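Local coordinates for protein phycocyanobilin lyase subunit alpha (Nostoc sp. PCC 7120, PDB 5N3U) that pairs with a second subunit, CpcF, to form a lyase that is probably required for chromophorylation of the CpcA gene product, at residues L155-A160 against A182-Y187; L198-L203 against A227-N232. All blocks are in the same frame, centred on the assembly; numbering follows the deposited sequence.

Contact 1 (L155-A160 against A182-Y187); sequences LGAIGA and AARAMY
The guanidinium of Arg-184 meets Ala-157 at its edge, with the backbone nitrogen of Ala-157 lying near the plane of the group; nothing in 155-160 comes over either face. This joins the last turn of helix 148-157 to the middle of helix 176-190, two helices of the HEAT-repeat region. The approach is loose, with NH1 of Arg-184 standing 4.2 Å from Ala-157 N, and it is packing, not a hydrogen bond. The same NH1 touches Ala-157 through the methyl CB, also at 4.2 Å. Chi1 of 178° puts CG of Arg-184 opposite the backbone nitrogen, and the chain then runs extended to NE, which carries the guanidinium away from its own helix to the side of the neighbouring one. The rest of the group is tied down beyond the two segments: NE makes a salt bridge to Asp-217 and NH2 one to Glu-113, and these two carboxylates would fix how the group is turned and balance the charge of the buried guanidinium.

Beside this, the backbones come remarkably close. Gly-156 has no side chain, so its CA can sit 4.1 Å from the CA of Ala-185, and the CB of Ala-185, pointing toward the other helix, rests on that same glycine CA at about the same distance. Ala-185 also touches Ile-167 of the short helix 164-167.

Helix 148-157 stops just past this point. Gly-159, at a positive phi of 72°, closes it in a Schellman motif, in which Ala-160 N bonds to Leu-155 O at 3.2 Å and Gly-159 N bonds to Gly-156 O at 3.1 Å.

Contact 2 (L198-L203 against A227-N232); sequences LLVKVL and AEAIAN
Leu-203 and Ala-229 lose more surface here than any other residues of the two segments, and both aim their CB atoms at the opposing helix. Leu-203 does its touching with one methyl, CD1, which lies over the backbone of the other helix where Ala-229 passes into Ile-230. CD1 of Leu-203 is 3.9 Å from the carbonyl oxygen of Ala-229 and 4.1 Å from the CA of Ile-230. Farther out, the same methyl comes alongside the CG1 of Ile-230 at 4.2 Å and near the CB of Ala-229 at 4.3 Å. With CD1 opposite CA (chi2 -175°), this branch extends the side chain toward the neighbour, and it is the methyl that makes the contact.

Helices 193-203 and 227-232 run in nearly the same direction, their short segments crossing at 22° with axes 10.1 Å apart. Such side-by-side helices, separated in the chain by one that packs against both, are what an alpha-solenoid of HEAT-like repeats is built from. Helix 208-221 is that third member: Leu-215 on it touches both Leu-203 and Ile-230, and so lies under the seam between them. Ile-230 also packs on Ala-243, Leu-244 and Leu-247 of helix 237-250.

Val-200, one turn before Leu-203, meets the same methyl of Ala-229 from a neighbouring direction. Its CG1, opposite the backbone nitrogen at a chi1 of 173°, meets the CB of Ala-229 methyl to methyl at 4.1 Å. Being small, Ala-229 takes both partners, Val-200 at its CB and Leu-203 mainly at its carbonyl. No hydrogen bond crosses between the segments. Tyr-223 and Ala-226, in the loop leading into helix 227-232, also lie against Val-200.

How the contacts relate
Contacts 1 and 2 follow one another along the chain, the first closing before the second opens, and their centres are about 19 Å apart. They meet directly because helix 176-190, which carries residues 182-187, is followed by helix 193-203, which carries 198-203. At the join, the CB of Ala-183 packs on the CD1 of Leu-198 at 4.0 Å, and the CA of Arg-184 on the CD1 of Leu-199, also at 4.0 Å. Contact 1 lies nearer the centre of the chain, about 13 Å from it against about 20 Å for contact 2, and is the more buried. No other subunit of the assembly touches either one.

Contact 1 (L155-A160 against A182-Y187)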
loop_
_atom_site.group_PDB
_atom_site.type_symbol
_atom_site.label_atom_id
_atom_site.label_comp_id
_atom_site.label_asym_id
_atom_site.label_seq_id
_atom_site.Cartn_x
_atom_site.Cartn_y
_atom_site.Cartn_z
ATOM N N LEU A 155 25.337 19.094 -2.571
ATOM C CA LEU A 155 26.682 19.586 -2.403
ATOM C C LEU A 155 27.393 18.835 -1.262
ATOM O O LEU A 155 28.574 18.503 -1.400
ATOM C CB LEU A 155 26.716 21.091 -2.065
ATOM C CG LEU A 155 26.403 21.944 -3.291
ATOM C CD1 LEU A 155 26.097 23.334 -2.843
ATOM C CD2 LEU A 155 27.517 21.936 -4.288
ATOM N N GLY A 156 26.641 18.494 -0.235
ATOM C CA GLY A 156 27.187 17.591 0.787
ATOM C C GLY A 156 27.568 16.228 0.308
ATOM O O GLY A 156 28.702 15.714 0.586
ATOM N N ALA A 157 26.653 15.661 -0.459
ATOM C CA ALA A 157 26.795 14.280 -0.965
ATOM C C ALA A 157 27.912 14.131 -1.932
ATOM O O ALA A 157 28.527 13.096 -1.947
ATOM C CB ALA A 157 25.507 13.742 -1.573
ATOM N N ILE A 158 28.203 15.145 -2.720
ATOM C CA ILE A 158 29.292 15.074 -3.667
ATOM C C ILE A 158 30.618 15.526 -3.122
ATOM O O ILE A 158 31.607 15.566 -3.874
ATOM C CB ILE A 158 28.972 15.769 -4.988
ATOM C CG1 ILE A 158 29.027 17.292 -4.812
ATOM C CG2 ILE A 158 27.634 15.258 -5.513
ATOM C CD1 ILE A 158 28.579 18.104 -5.968
ATOM N N GLY A 159 30.685 15.895 -1.850
ATOM C CA GLY A 159 31.953 16.254 -1.261
ATOM C C GLY A 159 32.518 17.599 -1.723
ATOM O O GLY A 159 33.723 17.778 -1.732
ATOM N N ALA A 160 31.663 18.593 -2.026
ATOM C CA ALA A 160 32.131 19.875 -2.497
ATOM C C ALA A 160 32.550 20.779 -1.357
ATOM O O ALA A 160 31.798 21.732 -0.971
ATOM C CB ALA A 160 31.022 20.553 -3.281
ATOM N N ALA A 182 21.226 22.225 5.325
ATOM C CA ALA A 182 22.490 22.880 5.544
ATOM C C ALA A 182 23.250 22.150 6.685
ATOM O O ALA A 182 24.445 21.927 6.568
ATOM C CB ALA A 182 22.284 24.335 5.901
ATOM N N ALA A 183 22.524 21.686 7.700
ATOM C CA ALA A 183 23.166 20.874 8.788
ATOM C C ALA A 183 23.732 19.602 8.295
ATOM O O ALA A 183 24.886 19.250 8.520
ATOM C CB ALA A 183 22.195 20.626 9.876
ATOM N N ARG A 184 22.960 18.927 7.445
ATOM C CA ARG A 184 23.505 17.760 6.790
ATOM C C ARG A 184 24.677 17.946 5.953
ATOM O O ARG A 184 25.682 17.204 6.045
ATOM C CB ARG A 184 22.384 17.072 5.972
ATOM C CG ARG A 184 22.836 15.875 5.198
ATOM C CD ARG A 184 21.761 15.723 4.150
ATOM N NE ARG A 184 21.585 14.470 3.421
ATOM C CZ ARG A 184 22.255 14.063 2.376
ATOM N NH1 ARG A 184 23.371 14.695 1.908
ATOM N NH2 ARG A 184 21.827 12.922 1.834
ATOM N N ALA A 185 24.620 18.934 5.094
ATOM C CA ALA A 185 25.755 19.221 4.271
ATOM C C ALA A 185 26.987 19.666 5.080
ATOM O O ALA A 185 28.113 19.224 4.827
ATOM C CB ALA A 185 25.434 20.269 3.275
ATOM N N MET A 186 26.740 20.485 6.093
ATOM C CA MET A 186 27.872 20.922 6.890
ATOM C C MET A 186 28.583 19.750 7.580
ATOM O O MET A 186 29.829 19.695 7.637
ATOM C CB MET A 186 27.393 21.972 7.864
ATOM C CG MET A 186 27.164 23.383 7.257
ATOM S SD MET A 186 28.560 24.098 6.439
ATOM C CE MET A 186 29.709 24.439 7.858
ATOM N N TYR A 187 27.810 18.856 8.142
ATOM C CA TYR A 187 28.398 17.643 8.698
ATOM C C TYR A 187 29.181 16.811 7.686
ATOM O O TYR A 187 30.338 16.390 7.903
ATOM C CB TYR A 187 27.366 16.808 9.370
ATOM C CG TYR A 187 28.051 15.635 10.088
ATOM C CD1 TYR A 187 28.317 14.429 9.417
ATOM C CD2 TYR A 187 28.464 15.760 11.397
ATOM C CE1 TYR A 187 28.957 13.370 10.070
ATOM C CE2 TYR A 187 29.105 14.711 12.059
ATOM C CZ TYR A 187 29.360 13.533 11.392
ATOM O OH TYR A 187 30.000 12.483 12.008
#

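Contact 2 (L198-L203 against A227-N232)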
loop_
_atom_site.group_PDB
_atom_site.type_symbol
_atom_site.label_atom_id
_atom_site.label_comp_id
_atom_site.label_asym_id
_atom_site.label_seq_id
_atom_site.Cartn_x
_atom_site.Cartn_y
_atom_site.Cartn_z
ATOM N N LEU A 198 22.492 18.995 15.524
ATOM C CA LEU A 198 21.295 19.736 15.113
ATOM C C LEU A 198 20.259 18.779 14.468
ATOM O O LEU A 198 19.059 18.966 14.627
ATOM C CB LEU A 198 21.650 20.721 14.030
ATOM C CG LEU A 198 22.368 21.961 14.458
ATOM C CD1 LEU A 198 23.018 22.563 13.245
ATOM C CD2 LEU A 198 21.335 22.890 15.112
ATOM N N LEU A 199 20.738 17.798 13.707
ATOM C CA LEU A 199 19.804 16.764 13.116
ATOM C C LEU A 199 19.137 15.952 14.199
ATOM O O LEU A 199 17.905 15.787 14.222
ATOM C CB LEU A 199 20.547 15.871 12.132
ATOM C CG LEU A 199 21.080 16.694 10.948
ATOM C CD1 LEU A 199 22.039 15.918 10.059
ATOM C CD2 LEU A 199 19.892 17.191 10.205
ATOM N N VAL A 200 19.914 15.561 15.180
ATOM C CA VAL A 200 19.287 14.900 16.374
ATOM C C VAL A 200 18.199 15.700 16.999
ATOM O O VAL A 200 17.103 15.211 17.257
ATOM C CB VAL A 200 20.343 14.545 17.421
ATOM C CG1 VAL A 200 19.663 14.045 18.701
ATOM C CG2 VAL A 200 21.281 13.499 16.854
ATOM N N LYS A 201 18.436 16.997 17.186
ATOM C CA LYS A 201 17.405 17.850 17.756
ATOM C C LYS A 201 16.097 17.965 16.917
ATOM O O LYS A 201 15.022 18.006 17.443
ATOM C CB LYS A 201 17.995 19.244 18.000
ATOM C CG LYS A 201 17.088 20.150 18.825
ATOM C CD LYS A 201 17.417 21.644 18.626
ATOM C CE LYS A 201 16.957 22.521 19.805
ATOM N NZ LYS A 201 15.487 22.753 19.782
ATOM N N VAL A 202 16.200 17.956 15.602
ATOM C CA VAL A 202 15.032 17.909 14.705
ATOM C C VAL A 202 14.198 16.628 14.989
ATOM O O VAL A 202 12.959 16.687 14.992
ATOM C CB VAL A 202 15.490 17.930 13.247
ATOM C CG1 VAL A 202 14.350 17.645 12.247
ATOM C CG2 VAL A 202 16.146 19.260 12.911
ATOM N N LEU A 203 14.860 15.534 15.298
ATOM C CA LEU A 203 14.183 14.262 15.672
ATOM C C LEU A 203 13.284 14.395 16.821
ATOM O O LEU A 203 12.247 13.777 16.832
ATOM C CB LEU A 203 15.139 13.151 16.073
ATOM C CG LEU A 203 15.882 12.480 14.963
ATOM C CD1 LEU A 203 16.706 11.324 15.511
ATOM C CD2 LEU A 203 14.875 11.997 13.897
ATOM N N ALA A 227 22.456 7.005 17.390
ATOM C CA ALA A 227 21.755 5.659 17.336
ATOM C C ALA A 227 20.535 5.495 18.245
ATOM O O ALA A 227 19.456 5.143 17.775
ATOM C CB ALA A 227 22.748 4.581 17.581
ATOM N N GLU A 228 20.653 5.783 19.547
ATOM C CA GLU A 228 19.494 5.592 20.429
ATOM C C GLU A 228 18.442 6.638 20.224
ATOM O O GLU A 228 17.242 6.366 20.382
ATOM C CB GLU A 228 19.903 5.514 21.951
ATOM C CG GLU A 228 20.741 4.274 22.239
ATOM C CD GLU A 228 22.174 4.357 21.692
ATOM O OE1 GLU A 228 22.724 5.479 21.492
ATOM O OE2 GLU A 228 22.816 3.310 21.449
ATOM N N ALA A 229 18.840 7.858 19.855
ATOM C CA ALA A 229 17.862 8.823 19.529
ATOM C C ALA A 229 17.080 8.351 18.258
ATOM O O ALA A 229 15.910 8.568 18.166
ATOM C CB ALA A 229 18.481 10.172 19.256
ATOM N N ILE A 230 17.756 7.740 17.306
ATOM C CA ILE A 230 17.051 7.259 16.081
ATOM C C ILE A 230 16.040 6.193 16.495
ATOM O O ILE A 230 14.846 6.272 16.186
ATOM C CB ILE A 230 18.070 6.696 15.099
ATOM C CG1 ILE A 230 18.794 7.875 14.469
ATOM C CG2 ILE A 230 17.426 5.760 14.032
ATOM C CD1 ILE A 230 20.100 7.462 13.835
ATOM N N ALA A 231 16.513 5.236 17.269
ATOM C CA ALA A 231 15.672 4.091 17.664
ATOM C C ALA A 231 14.481 4.495 18.480
ATOM O O ALA A 231 13.416 3.883 18.369
ATOM C CB ALA A 231 16.522 2.987 18.311
ATOM N N ASN A 232 14.582 5.592 19.224
ATOM C CA ASN A 232 13.458 6.122 19.993
ATOM C C ASN A 232 12.635 7.220 19.368
ATOM O O ASN A 232 11.669 7.698 19.958
ATOM C CB ASN A 232 13.993 6.566 21.337
ATOM C CG ASN A 232 14.533 5.400 22.095
ATOM O OD1 ASN A 232 13.958 4.313 22.029
ATOM N ND2 ASN A 232 15.649 5.582 22.772
#